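Local structure of oxysterol-binding protein homolog 3 (Saccharomyces cerevisiae, 4IC4) at residues Arg30-Pro35 with Phe298-Ala303; Glu80-Leu85 with Met135-Ile140; Tyr109-Arg114 with Gly286-Asn291; Asn304-Thr309 with Asp320-Pro325. The protein carries sterols and other lipids between membranes in a phosphoinositide-coupled, non-vesicular manner, its OSBP-related domain binding PI(4)P and holding the cargo in a hydrophobic pocket. All blocks are in the same frame, centred on the assembly; numbering follows the deposited sequence.

Overall arrangement
From the N terminus, the loop 30-35 closes the longest span, 263 residues: interaction 1 joins it to the start of helix 300-305, and both interactions 2 and 3 are nested inside the loop it closes. Interaction 2 sets the start of helix 83-88 against the start of strand 137-145. Interaction 3 ties the loop after helix 94-104 to the one following strand 281-284; its segments alternate with those of interaction 2, so the two cross, and Y81 OH meets G286 N at 2.9 Å. Interaction 4 follows in series, closing a short loop between helices 300-305 and 325-331. Interactions 1 and 4 share helix 300-305, and their centres are about 12 Å apart.

Interaction 1 (Arg30-Pro35 with Phe298-Ala303); sequences RRNDIP and FTKFTA
In the OSBP-related domain, the N-terminal loop 30-35 packs on the first turn of helix 300-305, whose N-cap position is held by T299. The direct hydrogen bonds across the segments are those of R31 to A303 O. The guanidinium comes side-on, two nitrogens converging on one oxygen. NE lies 2.7 Å from A303 O, with an N-H...O angle of 152°. NH2 reaches the same A303 O at 3.0 Å and a more bent 136°. A303 O sits close to the guanidinium plane, at its edge, so the shared acceptor fixes how the flat group is turned. NH2 also donates to water 1, which is placed to donate to T302 O, while NH1 forms a salt bridge with E331. With CG lodged between the backbone N and the carbonyl carbon (chi1 58°) and the chain extended to NE, R31 reaches the carbonyl end of this turn.

Beside the polar grip the contact is largely apolar. The A303 methyl is directed at the loop and touches I34 CG2 at 3.7 Å, with D33 N equally near to CB. K300 lies across N32, its CG 4.0 Å from N32 O. One face of the F298 ring carries the T302 methyl, CG2 standing 3.3 Å above the ring plane over its centre; I34 crosses the F298 side chain at about a right angle, and I34 CD1 lies 3.4 Å from F298 CD2.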
loop_
_atom_site.group_PDB
_atom_site.type_symbol
_atom_site.label_atom_id
_atom_site.label_comp_id
_atom_site.label_asym_id
_atom_site.label_seq_id
_atom_site.Cartn_x
_atom_site.Cartn_y
_atom_site.Cartn_z
ATOM N N ARG A 30 12.222 4.263 16.252
ATOM C CA ARG A 30 10.912 4.606 15.712
ATOM C C ARG A 30 9.858 4.524 16.813
ATOM O O ARG A 30 10.027 3.799 17.802
ATOM C CB ARG A 30 10.570 3.684 14.539
ATOM C CG ARG A 30 11.543 3.849 13.372
ATOM C CD ARG A 30 11.231 2.917 12.208
ATOM N NE ARG A 30 12.263 3.006 11.180
ATOM C CZ ARG A 30 12.396 4.021 10.333
ATOM N NH1 ARG A 30 11.553 5.048 10.375
ATOM N NH2 ARG A 30 13.396 4.022 9.461
ATOM N N ARG A 31 8.774 5.272 16.648
ATOM C CA ARG A 31 7.729 5.301 17.665
ATOM C C ARG A 31 6.992 3.983 17.871
ATOM O O ARG A 31 6.617 3.660 18.996
ATOM C CB ARG A 31 6.736 6.439 17.379
ATOM C CG ARG A 31 6.035 6.383 16.028
ATOM C CD ARG A 31 5.282 7.682 15.767
ATOM N NE ARG A 31 4.444 7.585 14.577
ATOM C CZ ARG A 31 3.654 8.557 14.132
ATOM N NH1 ARG A 31 3.596 9.717 14.772
ATOM N NH2 ARG A 31 2.895 8.356 13.065
ATOM N N ASN A 32 6.794 3.223 16.797
ATOM C CA ASN A 32 6.113 1.931 16.879
ATOM C C ASN A 32 4.769 2.043 17.589
ATOM O O ASN A 32 4.308 1.089 18.221
ATOM C CB ASN A 32 6.989 0.921 17.628
ATOM C CG ASN A 32 8.313 0.676 16.937
ATOM O OD1 ASN A 32 8.355 0.355 15.752
ATOM N ND2 ASN A 32 9.406 0.823 17.678
ATOM N N ASP A 33 4.139 3.206 17.474
ATOM C CA ASP A 33 2.868 3.438 18.142
ATOM C C ASP A 33 2.282 4.758 17.659
ATOM O O ASP A 33 2.985 5.582 17.062
ATOM C CB ASP A 33 3.111 3.474 19.660
ATOM C CG ASP A 33 1.829 3.544 20.467
ATOM O OD1 ASP A 33 0.853 2.855 20.113
ATOM O OD2 ASP A 33 1.806 4.282 21.474
ATOM N N ILE A 34 0.989 4.943 17.902
ATOM C CA ILE A 34 0.292 6.169 17.529
ATOM C C ILE A 34 -0.746 6.479 18.589
ATOM O O ILE A 34 -1.141 5.602 19.363
ATOM C CB ILE A 34 -0.474 6.052 16.188
ATOM C CG1 ILE A 34 -1.397 4.828 16.218
ATOM C CG2 ILE A 34 0.499 6.032 15.029
ATOM C CD1 ILE A 34 -2.481 4.862 15.161
ATOM N N PRO A 35 -1.200 7.736 18.642
ATOM C CA PRO A 35 -2.214 8.104 19.634
ATOM C C PRO A 35 -3.505 7.357 19.311
ATOM O O PRO A 35 -3.762 7.016 18.156
ATOM C CB PRO A 35 -2.360 9.610 19.434
ATOM C CG PRO A 35 -0.993 10.024 18.968
ATOM C CD PRO A 35 -0.650 8.933 17.982
ATOM N N PHE A 298 -3.723 -0.667 13.373
ATOM C CA PHE A 298 -2.411 -0.445 12.755
ATOM C C PHE A 298 -1.339 -1.452 13.157
ATOM O O PHE A 298 -1.325 -1.942 14.289
ATOM C CB PHE A 298 -1.862 0.928 13.162
ATOM C CG PHE A 298 -2.272 2.069 12.268
ATOM C CD1 PHE A 298 -3.373 1.983 11.421
ATOM C CD2 PHE A 298 -1.562 3.266 12.327
ATOM C CE1 PHE A 298 -3.762 3.080 10.649
ATOM C CE2 PHE A 298 -1.941 4.361 11.564
ATOM C CZ PHE A 298 -3.039 4.269 10.724
ATOM N N THR A 299 -0.431 -1.743 12.230
ATOM C CA THR A 299 0.709 -2.596 12.544
ATOM C C THR A 299 1.758 -1.596 13.028
ATOM O O THR A 299 1.568 -0.379 12.905
ATOM C CB THR A 299 1.306 -3.321 11.306
ATOM O OG1 THR A 299 1.989 -2.376 10.468
ATOM C CG2 THR A 299 0.217 -4.019 10.510
ATOM N N LYS A 300 2.854 -2.085 13.591
ATOM C CA LYS A 300 3.898 -1.173 14.024
ATOM C C LYS A 300 4.432 -0.445 12.795
ATOM O O LYS A 300 4.753 0.737 12.860
ATOM C CB LYS A 300 5.023 -1.929 14.732
ATOM C CG LYS A 300 4.645 -2.353 16.135
ATOM C CD LYS A 300 5.781 -3.069 16.839
ATOM C CE LYS A 300 5.377 -3.449 18.255
ATOM N NZ LYS A 300 6.471 -4.169 18.962
ATOM N N PHE A 301 4.500 -1.152 11.670
ATOM C CA PHE A 301 4.991 -0.557 10.428
ATOM C C PHE A 301 4.062 0.589 10.010
ATOM O O PHE A 301 4.525 1.660 9.615
ATOM C CB PHE A 301 5.051 -1.621 9.322
ATOM C CG PHE A 301 5.775 -1.173 8.075
ATOM C CD1 PHE A 301 7.167 -1.154 8.026
ATOM C CD2 PHE A 301 5.064 -0.791 6.941
ATOM C CE1 PHE A 301 7.840 -0.767 6.867
ATOM C CE2 PHE A 301 5.735 -0.403 5.772
ATOM C CZ PHE A 301 7.120 -0.393 5.739
ATOM N N THR A 302 2.753 0.370 10.106
ATOM C CA THR A 302 1.798 1.413 9.738
ATOM C C THR A 302 2.000 2.643 10.617
ATOM O O THR A 302 2.010 3.775 10.135
ATOM C CB THR A 302 0.339 0.961 9.936
ATOM O OG1 THR A 302 0.177 -0.382 9.472
ATOM C CG2 THR A 302 -0.606 1.885 9.164
ATOM N N ALA A 303 2.150 2.408 11.918
ATOM C CA ALA A 303 2.332 3.486 12.878
ATOM C C ALA A 303 3.592 4.301 12.633
ATOM O O ALA A 303 3.679 5.462 13.038
ATOM C CB ALA A 303 2.344 2.914 14.293
HETATM O O HOH W 1 1.961 6.510 10.750
#

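Interaction 2 (Glu80-Leu85 with Met135-Ile140); sequences EYAPLL and MGFRLI
The backbones of 80-85 and 135-140 come closest at P83 and M135, whose CA atoms are 6.3 Å apart, and no hydrogen bond joins the segments. One backbone is entering helix 83-88. The other passes through a G1 beta bulge, in which G136 and F137 together lie opposite R132 on the neighbouring strand, as strand 137-145 begins.

M135 carries much of the contact. Its chain bends at the last torsion (chi3 -86°), carrying the methyl out of line with the extended part while the sulfur rests on the proline: SD lies 3.5 Å from P83 CD, and the two side chains cross obliquely. The same SD is 3.7 Å from E80 O. Alongside, the A82 methyl approaches the F137 ring at an oblique slant, CB 3.5 Å from CE2. W160 on strand 160-172 touches both A82 and F137, extending this apolar patch onto another strand. Shortening M135 to an alanine is likely to leave P83 CD without the sulfur and open a gap beside the proline.

As apolar surfaces do most of the touching, the helix start is probably held against the strand start mainly by shape and dispersion forces, which impose little directional constraint.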
loop_
_atom_site.group_PDB
_atom_site.type_symbol
_atom_site.label_atom_id
_atom_site.label_comp_id
_atom_site.label_asym_id
_atom_site.label_seq_id
_atom_site.Cartn_x
_atom_site.Cartn_y
_atom_site.Cartn_z
ATOM N N GLU A 80 6.141 -3.972 3.795
ATOM C CA GLU A 80 6.385 -4.269 5.202
ATOM C C GLU A 80 7.301 -5.485 5.358
ATOM O O GLU A 80 8.151 -5.515 6.246
ATOM C CB GLU A 80 5.064 -4.541 5.938
ATOM C CG GLU A 80 5.256 -4.903 7.409
ATOM C CD GLU A 80 3.960 -5.251 8.128
ATOM O OE1 GLU A 80 2.867 -5.151 7.525
ATOM O OE2 GLU A 80 4.044 -5.629 9.316
ATOM N N TYR A 81 7.119 -6.483 4.493
ATOM C CA TYR A 81 7.917 -7.705 4.567
ATOM C C TYR A 81 8.910 -7.825 3.413
ATOM O O TYR A 81 9.127 -8.909 2.853
ATOM C CB TYR A 81 6.985 -8.923 4.608
ATOM C CG TYR A 81 6.017 -8.896 5.773
ATOM C CD1 TYR A 81 6.409 -9.301 7.052
ATOM C CD2 TYR A 81 4.712 -8.430 5.605
ATOM C CE1 TYR A 81 5.519 -9.238 8.139
ATOM C CE2 TYR A 81 3.822 -8.366 6.681
ATOM C CZ TYR A 81 4.229 -8.769 7.940
ATOM O OH TYR A 81 3.341 -8.698 8.991
ATOM N N ALA A 82 9.518 -6.693 3.078
ATOM C CA ALA A 82 10.515 -6.615 2.019
ATOM C C ALA A 82 11.651 -7.633 2.170
ATOM O O ALA A 82 12.225 -8.065 1.169
ATOM C CB ALA A 82 11.093 -5.203 1.959
ATOM N N PRO A 83 12.014 -8.009 3.416
ATOM C CA PRO A 83 13.099 -8.989 3.555
ATOM C C PRO A 83 12.822 -10.297 2.807
ATOM O O PRO A 83 13.745 -11.056 2.511
ATOM C CB PRO A 83 13.201 -9.177 5.065
ATOM C CG PRO A 83 12.888 -7.799 5.571
ATOM C CD PRO A 83 11.703 -7.389 4.720
ATOM N N LEU A 84 11.554 -10.565 2.509
ATOM C CA LEU A 84 11.202 -11.770 1.761
ATOM C C LEU A 84 11.806 -11.693 0.361
ATOM O O LEU A 84 12.216 -12.708 -0.210
ATOM C CB LEU A 84 9.682 -11.907 1.642
ATOM C CG LEU A 84 8.927 -12.372 2.890
ATOM C CD1 LEU A 84 7.434 -12.228 2.665
ATOM C CD2 LEU A 84 9.281 -13.822 3.198
ATOM N N LEU A 85 11.848 -10.488 -0.197
ATOM C CA LEU A 85 12.418 -10.300 -1.527
ATOM C C LEU A 85 13.921 -10.521 -1.474
ATOM O O LEU A 85 14.504 -11.149 -2.363
ATOM C CB LEU A 85 12.112 -8.893 -2.047
ATOM C CG LEU A 85 10.619 -8.590 -2.207
ATOM C CD1 LEU A 85 10.434 -7.171 -2.724
ATOM C CD2 LEU A 85 9.988 -9.606 -3.154
ATOM N N MET A 135 16.109 -2.599 6.548
ATOM C CA MET A 135 15.722 -3.608 5.566
ATOM C C MET A 135 16.454 -3.407 4.248
ATOM O O MET A 135 16.174 -4.080 3.255
ATOM C CB MET A 135 14.207 -3.586 5.349
ATOM C CG MET A 135 13.431 -4.070 6.569
ATOM S SD MET A 135 11.664 -4.259 6.272
ATOM C CE MET A 135 11.113 -2.604 6.584
ATOM N N GLY A 136 17.385 -2.458 4.247
ATOM C CA GLY A 136 18.187 -2.182 3.071
ATOM C C GLY A 136 17.498 -1.602 1.854
ATOM O O GLY A 136 18.024 -1.717 0.746
ATOM N N PHE A 137 16.341 -0.970 2.027
ATOM C CA PHE A 137 15.672 -0.408 0.863
ATOM C C PHE A 137 15.177 1.009 1.061
ATOM O O PHE A 137 15.101 1.518 2.179
ATOM C CB PHE A 137 14.496 -1.302 0.431
ATOM C CG PHE A 137 13.246 -1.136 1.268
ATOM C CD1 PHE A 137 12.365 -0.082 1.034
ATOM C CD2 PHE A 137 12.938 -2.053 2.271
ATOM C CE1 PHE A 137 11.193 0.056 1.783
ATOM C CE2 PHE A 137 11.771 -1.926 3.027
ATOM C CZ PHE A 137 10.895 -0.870 2.784
ATOM N N ARG A 138 14.864 1.652 -0.053
ATOM C CA ARG A 138 14.312 2.992 -0.023
ATOM C C ARG A 138 13.205 2.990 -1.056
ATOM O O ARG A 138 13.275 2.284 -2.065
ATOM C CB ARG A 138 15.360 4.046 -0.369
ATOM C CG ARG A 138 15.863 3.993 -1.792
ATOM C CD ARG A 138 16.932 5.043 -1.999
ATOM N NE ARG A 138 17.380 5.106 -3.383
ATOM C CZ ARG A 138 18.431 5.810 -3.788
ATOM N NH1 ARG A 138 19.138 6.505 -2.908
ATOM N NH2 ARG A 138 18.771 5.820 -5.069
ATOM N N LEU A 139 12.181 3.782 -0.798
ATOM C CA LEU A 139 11.051 3.855 -1.694
ATOM C C LEU A 139 10.639 5.299 -1.899
ATOM O O LEU A 139 10.754 6.122 -0.990
ATOM C CB LEU A 139 9.891 3.059 -1.084
ATOM C CG LEU A 139 8.462 3.140 -1.623
ATOM C CD1 LEU A 139 7.678 1.935 -1.106
ATOM C CD2 LEU A 139 7.792 4.440 -1.191
ATOM N N ILE A 140 10.206 5.616 -3.114
ATOM C CA ILE A 140 9.685 6.942 -3.404
ATOM C C ILE A 140 8.372 6.721 -4.156
ATOM O O ILE A 140 8.252 5.798 -4.963
ATOM C CB ILE A 140 10.653 7.812 -4.252
ATOM C CG1 ILE A 140 10.011 9.179 -4.512
ATOM C CG2 ILE A 140 10.973 7.136 -5.574
ATOM C CD1 ILE A 140 9.670 9.958 -3.253
#

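Interaction 3 (Tyr109-Arg114 with Gly286-Asn291); sequences YRDKTR and GDLVSN
The two segments stay well apart as backbones, the nearest CA pair, D111 and L288, being 8.7 Å apart, so side chains must bridge the distance. R110 and L288 do so by sliding past each other in opposite directions. The L288 methyl CD2 lies over one face of the R110 guanidinium, 3.4 Å above its plane and offset toward the rim; R110 NH2 is the nearest atom to it. The other methyl of L288, CD1, is 4.0 Å from D111 CB.

The contact joins two surface loops of the OSBP-related domain, one leading from helix 94-104 to strand 118-120, the other from strand 281-284 to helix 300-305. In the first, D111 makes an Asx turn: its OD1 accepts from T113 N at 2.8 Å on the anti side and from T113 OG1 at 2.7 Å on the syn side. Both bonds fix the carboxylate.

The polar end of R110 is steadied from both loops. NH1 donates to S107 O, and NH2 donates at 2.9 Å to water 2, which lies at the guanidinium edge and can donate a hydrogen bond to D287 O. A leucine in place of R110 would probably take the flat surface from beneath the L288 methyl, leave S107 O without this donor and break the water link. Directed toward the opposite loop, R110 extends from CG to NE, bringing NH2 within 3.0 Å of G286 O.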
loop_
_atom_site.group_PDB
_atom_site.type_symbol
_atom_site.label_atom_id
_atom_site.label_comp_id
_atom_site.label_asym_id
_atom_site.label_seq_id
_atom_site.Cartn_x
_atom_site.Cartn_y
_atom_site.Cartn_z
ATOM N N TYR A 109 -4.900 -6.280 7.364
ATOM C CA TYR A 109 -6.328 -6.279 7.651
ATOM C C TYR A 109 -6.725 -7.396 8.610
ATOM O O TYR A 109 -7.912 -7.674 8.776
ATOM C CB TYR A 109 -7.118 -6.413 6.349
ATOM C CG TYR A 109 -6.858 -5.283 5.384
ATOM C CD1 TYR A 109 -7.212 -3.977 5.709
ATOM C CD2 TYR A 109 -6.222 -5.512 4.161
ATOM C CE1 TYR A 109 -6.941 -2.919 4.849
ATOM C CE2 TYR A 109 -5.943 -4.456 3.287
ATOM C CZ TYR A 109 -6.306 -3.161 3.645
ATOM O OH TYR A 109 -6.027 -2.098 2.819
ATOM N N ARG A 110 -5.744 -8.026 9.251
ATOM C CA ARG A 110 -6.065 -9.111 10.173
ATOM C C ARG A 110 -6.913 -8.621 11.338
ATOM O O ARG A 110 -7.818 -9.330 11.786
ATOM C CB ARG A 110 -4.795 -9.828 10.658
ATOM C CG ARG A 110 -3.741 -9.006 11.385
ATOM C CD ARG A 110 -2.528 -9.918 11.560
ATOM N NE ARG A 110 -1.394 -9.389 12.315
ATOM C CZ ARG A 110 -0.504 -8.517 11.846
ATOM N NH1 ARG A 110 -0.615 -8.038 10.615
ATOM N NH2 ARG A 110 0.540 -8.178 12.591
ATOM N N ASP A 111 -6.624 -7.424 11.839
ATOM C CA ASP A 111 -7.442 -6.860 12.905
ATOM C C ASP A 111 -8.528 -6.107 12.147
ATOM O O ASP A 111 -8.255 -5.103 11.479
ATOM C CB ASP A 111 -6.653 -5.880 13.773
ATOM C CG ASP A 111 -7.470 -5.354 14.941
ATOM O OD1 ASP A 111 -8.660 -5.043 14.733
ATOM O OD2 ASP A 111 -6.925 -5.246 16.062
ATOM N N LYS A 112 -9.756 -6.605 12.236
ATOM C CA LYS A 112 -10.890 -6.010 11.541
ATOM C C LYS A 112 -11.046 -4.508 11.744
ATOM O O LYS A 112 -11.682 -3.834 10.933
ATOM C CB LYS A 112 -12.180 -6.724 11.954
ATOM C CG LYS A 112 -12.237 -8.172 11.497
ATOM C CD LYS A 112 -13.507 -8.866 11.970
ATOM C CE LYS A 112 -13.554 -10.306 11.482
ATOM N NZ LYS A 112 -14.756 -11.031 11.982
ATOM N N THR A 113 -10.469 -3.981 12.816
ATOM C CA THR A 113 -10.567 -2.552 13.087
ATOM C C THR A 113 -10.024 -1.741 11.904
ATOM O O THR A 113 -10.543 -0.672 11.581
ATOM C CB THR A 113 -9.784 -2.172 14.363
ATOM O OG1 THR A 113 -10.232 -2.985 15.457
ATOM C CG2 THR A 113 -9.999 -0.704 14.713
ATOM N N ARG A 114 -8.989 -2.265 11.251
ATOM C CA ARG A 114 -8.366 -1.578 10.120
ATOM C C ARG A 114 -9.324 -1.345 8.952
ATOM O O ARG A 114 -9.134 -0.419 8.161
ATOM C CB ARG A 114 -7.144 -2.377 9.630
ATOM C CG ARG A 114 -6.256 -1.644 8.617
ATOM C CD ARG A 114 -5.487 -0.503 9.278
ATOM N NE ARG A 114 -4.898 0.410 8.296
ATOM C CZ ARG A 114 -3.698 0.269 7.737
ATOM N NH1 ARG A 114 -2.912 -0.753 8.049
ATOM N NH2 ARG A 114 -3.282 1.167 6.853
ATOM N N GLY A 286 4.074 -9.801 11.605
ATOM C CA GLY A 286 4.853 -9.125 12.621
ATOM C C GLY A 286 3.930 -8.694 13.744
ATOM O O GLY A 286 2.938 -9.362 14.039
ATOM N N ASP A 287 4.239 -7.561 14.358
ATOM C CA ASP A 287 3.431 -7.067 15.462
ATOM C C ASP A 287 2.506 -5.915 15.102
ATOM O O ASP A 287 2.751 -5.162 14.157
ATOM C CB ASP A 287 4.329 -6.611 16.613
ATOM C CG ASP A 287 5.250 -7.708 17.109
ATOM O OD1 ASP A 287 4.774 -8.842 17.305
ATOM O OD2 ASP A 287 6.449 -7.431 17.312
ATOM N N LEU A 288 1.434 -5.800 15.874
ATOM C CA LEU A 288 0.484 -4.712 15.729
ATOM C C LEU A 288 0.834 -3.786 16.883
ATOM O O LEU A 288 1.564 -4.177 17.797
ATOM C CB LEU A 288 -0.953 -5.210 15.907
ATOM C CG LEU A 288 -1.501 -6.175 14.855
ATOM C CD1 LEU A 288 -2.941 -6.529 15.191
ATOM C CD2 LEU A 288 -1.416 -5.535 13.475
ATOM N N VAL A 289 0.346 -2.554 16.841
ATOM C CA VAL A 289 0.603 -1.635 17.944
ATOM C C VAL A 289 -0.166 -2.161 19.152
ATOM O O VAL A 289 -1.048 -3.013 19.017
ATOM C CB VAL A 289 0.098 -0.209 17.641
ATOM C CG1 VAL A 289 0.906 0.394 16.506
ATOM C CG2 VAL A 289 -1.390 -0.241 17.280
ATOM N N SER A 290 0.171 -1.656 20.330
ATOM C CA SER A 290 -0.515 -2.073 21.545
ATOM C C SER A 290 -1.957 -1.571 21.501
ATOM O O SER A 290 -2.225 -0.481 20.980
ATOM C CB SER A 290 0.200 -1.505 22.771
ATOM O OG SER A 290 0.228 -0.090 22.737
ATOM N N ASN A 291 -2.880 -2.364 22.038
ATOM C CA ASN A 291 -4.296 -1.999 22.065
ATOM C C ASN A 291 -4.744 -1.522 20.686
ATOM O O ASN A 291 -5.280 -0.422 20.542
ATOM C CB ASN A 291 -4.517 -0.888 23.094
ATOM C CG ASN A 291 -4.005 -1.264 24.466
ATOM O OD1 ASN A 291 -3.264 -0.507 25.095
ATOM N ND2 ASN A 291 -4.395 -2.440 24.940
HETATM O O HOH W 2 2.780 -6.664 11.560
#

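Interaction 4 (Asn304-Thr309 with Asp320-Pro325); sequences NLNEIT and DSRLRP
The guanidinium of R322 meets its partners round the edge: E307 O lies near its plane beside NE, while the D320 carboxyl carbon and water 3 are in plane. L305 O approaches obliquely, at an angle too poor for a hydrogen bond. R322 NE donates to E307 O at 3.0 Å, but the N-H...O angle of 133° marks the bond as weak. NH2 donates to water 3 at 3.0 Å, and that water can donate to the backbone O of N304; NH2 also reaches E129 O on strand 127-132.

D320 OD2 is held twice by R322, two residues on. It takes R322 N at 3.0 Å, closing an Asx turn, and forms a salt bridge with R322 NH1 at 2.9 Å; the two donors arrive from opposite faces of the carboxylate plane. Extended from CG to NE, the arginine chain runs past I308 at a slant, I308 CG1 lying 3.9 Å from R322 CD. Farther out, I308 CD1 meets L323 CD2 at 4.1 Å.

The cluster ties the 3-10 turn before helix 325-331 to the chain leaving helix 300-305. R322 is buried, which probably makes D320, the backbone carbonyls and water 3 important in compensating its charge.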
loop_
_atom_site.group_PDB
_atom_site.type_symbol
_atom_site.label_atom_id
_atom_site.label_comp_id
_atom_site.label_asym_id
_atom_site.label_seq_id
_atom_site.Cartn_x
_atom_site.Cartn_y
_atom_site.Cartn_z
ATOM N N ASN A 304 4.567 3.694 11.962
ATOM C CA ASN A 304 5.827 4.363 11.680
ATOM C C ASN A 304 5.864 5.133 10.368
ATOM O O ASN A 304 6.771 5.931 10.143
ATOM C CB ASN A 304 6.969 3.344 11.707
ATOM C CG ASN A 304 7.279 2.870 13.110
ATOM O OD1 ASN A 304 7.087 3.614 14.073
ATOM N ND2 ASN A 304 7.777 1.645 13.237
ATOM N N LEU A 305 4.870 4.905 9.516
ATOM C CA LEU A 305 4.808 5.563 8.214
ATOM C C LEU A 305 4.808 7.088 8.257
ATOM O O LEU A 305 5.519 7.742 7.489
ATOM C CB LEU A 305 3.560 5.093 7.457
ATOM C CG LEU A 305 3.539 3.649 6.949
ATOM C CD1 LEU A 305 2.121 3.290 6.536
ATOM C CD2 LEU A 305 4.512 3.484 5.785
ATOM N N ASN A 306 4.011 7.653 9.158
ATOM C CA ASN A 306 3.887 9.103 9.238
ATOM C C ASN A 306 4.806 9.783 10.237
ATOM O O ASN A 306 4.600 10.952 10.568
ATOM C CB ASN A 306 2.435 9.484 9.551
ATOM C CG ASN A 306 2.059 10.855 9.015
ATOM O OD1 ASN A 306 1.326 11.612 9.660
ATOM N ND2 ASN A 306 2.545 11.176 7.822
ATOM N N GLU A 307 5.824 9.073 10.712
ATOM C CA GLU A 307 6.753 9.675 11.663
ATOM C C GLU A 307 7.933 10.347 10.972
ATOM O O GLU A 307 8.464 9.843 9.979
ATOM C CB GLU A 307 7.295 8.627 12.642
ATOM C CG GLU A 307 8.327 9.208 13.617
ATOM C CD GLU A 307 8.872 8.200 14.615
ATOM O OE1 GLU A 307 8.991 7.007 14.276
ATOM O OE2 GLU A 307 9.203 8.615 15.745
ATOM N N ILE A 308 8.326 11.502 11.503
ATOM C CA ILE A 308 9.475 12.229 10.989
ATOM C C ILE A 308 10.614 11.920 11.959
ATOM O O ILE A 308 10.547 12.277 13.136
ATOM C CB ILE A 308 9.223 13.755 10.965
ATOM C CG1 ILE A 308 8.127 14.087 9.951
ATOM C CG2 ILE A 308 10.510 14.491 10.608
ATOM C CD1 ILE A 308 7.741 15.551 9.927
ATOM N N THR A 309 11.639 11.227 11.473
ATOM C CA THR A 309 12.789 10.886 12.300
ATOM C C THR A 309 13.993 11.657 11.773
ATOM O O THR A 309 13.860 12.480 10.868
ATOM C CB THR A 309 13.128 9.381 12.228
ATOM O OG1 THR A 309 13.601 9.064 10.914
ATOM C CG2 THR A 309 11.902 8.531 12.552
ATOM N N ASP A 320 5.833 15.878 0.815
ATOM C CA ASP A 320 5.707 14.590 1.498
ATOM C C ASP A 320 4.452 14.476 2.363
ATOM O O ASP A 320 4.043 15.440 3.018
ATOM C CB ASP A 320 6.947 14.334 2.355
ATOM C CG ASP A 320 7.084 12.876 2.768
ATOM O OD1 ASP A 320 7.597 12.065 1.968
ATOM O OD2 ASP A 320 6.675 12.538 3.898
ATOM N N SER A 321 3.843 13.292 2.373
ATOM C CA SER A 321 2.637 13.064 3.171
ATOM C C SER A 321 2.849 13.386 4.650
ATOM O O SER A 321 1.903 13.752 5.348
ATOM C CB SER A 321 2.173 11.611 3.044
ATOM O OG SER A 321 1.777 11.300 1.720
ATOM N N ARG A 322 4.079 13.245 5.132
ATOM C CA ARG A 322 4.366 13.537 6.538
ATOM C C ARG A 322 4.190 15.016 6.861
ATOM O O ARG A 322 4.129 15.391 8.032
ATOM C CB ARG A 322 5.797 13.142 6.896
ATOM C CG ARG A 322 6.116 11.665 6.765
ATOM C CD ARG A 322 7.555 11.416 7.169
ATOM N NE ARG A 322 7.966 10.027 6.981
ATOM C CZ ARG A 322 8.293 9.489 5.811
ATOM N NH1 ARG A 322 8.259 10.218 4.703
ATOM N NH2 ARG A 322 8.672 8.218 5.752
ATOM N N LEU A 323 4.116 15.852 5.829
ATOM C CA LEU A 323 3.972 17.285 6.039
ATOM C C LEU A 323 2.532 17.774 5.905
ATOM O O LEU A 323 2.259 18.967 6.060
ATOM C CB LEU A 323 4.894 18.045 5.075
ATOM C CG LEU A 323 6.379 17.676 5.202
ATOM C CD1 LEU A 323 7.209 18.501 4.224
ATOM C CD2 LEU A 323 6.850 17.899 6.636
ATOM N N ARG A 324 1.603 16.864 5.625
ATOM C CA ARG A 324 0.203 17.260 5.498
ATOM C C ARG A 324 -0.377 17.632 6.855
ATOM O O ARG A 324 -0.337 16.846 7.804
ATOM C CB ARG A 324 -0.629 16.150 4.852
ATOM C CG ARG A 324 -0.492 16.155 3.345
ATOM C CD ARG A 324 -1.477 15.249 2.650
ATOM N NE ARG A 324 -2.874 15.544 2.957
ATOM C CZ ARG A 324 -3.886 15.099 2.220
ATOM N NH1 ARG A 324 -3.640 14.364 1.143
ATOM N NH2 ARG A 324 -5.140 15.354 2.565
ATOM N N PRO A 325 -0.937 18.842 6.956
ATOM C CA PRO A 325 -1.519 19.317 8.214
ATOM C C PRO A 325 -2.792 18.629 8.671
ATOM O O PRO A 325 -3.022 18.490 9.876
ATOM C CB PRO A 325 -1.724 20.808 7.957
ATOM C CG PRO A 325 -2.007 20.859 6.502
ATOM C CD PRO A 325 -0.987 19.892 5.925
HETATM O O HOH W 3 8.566 6.336 8.038
#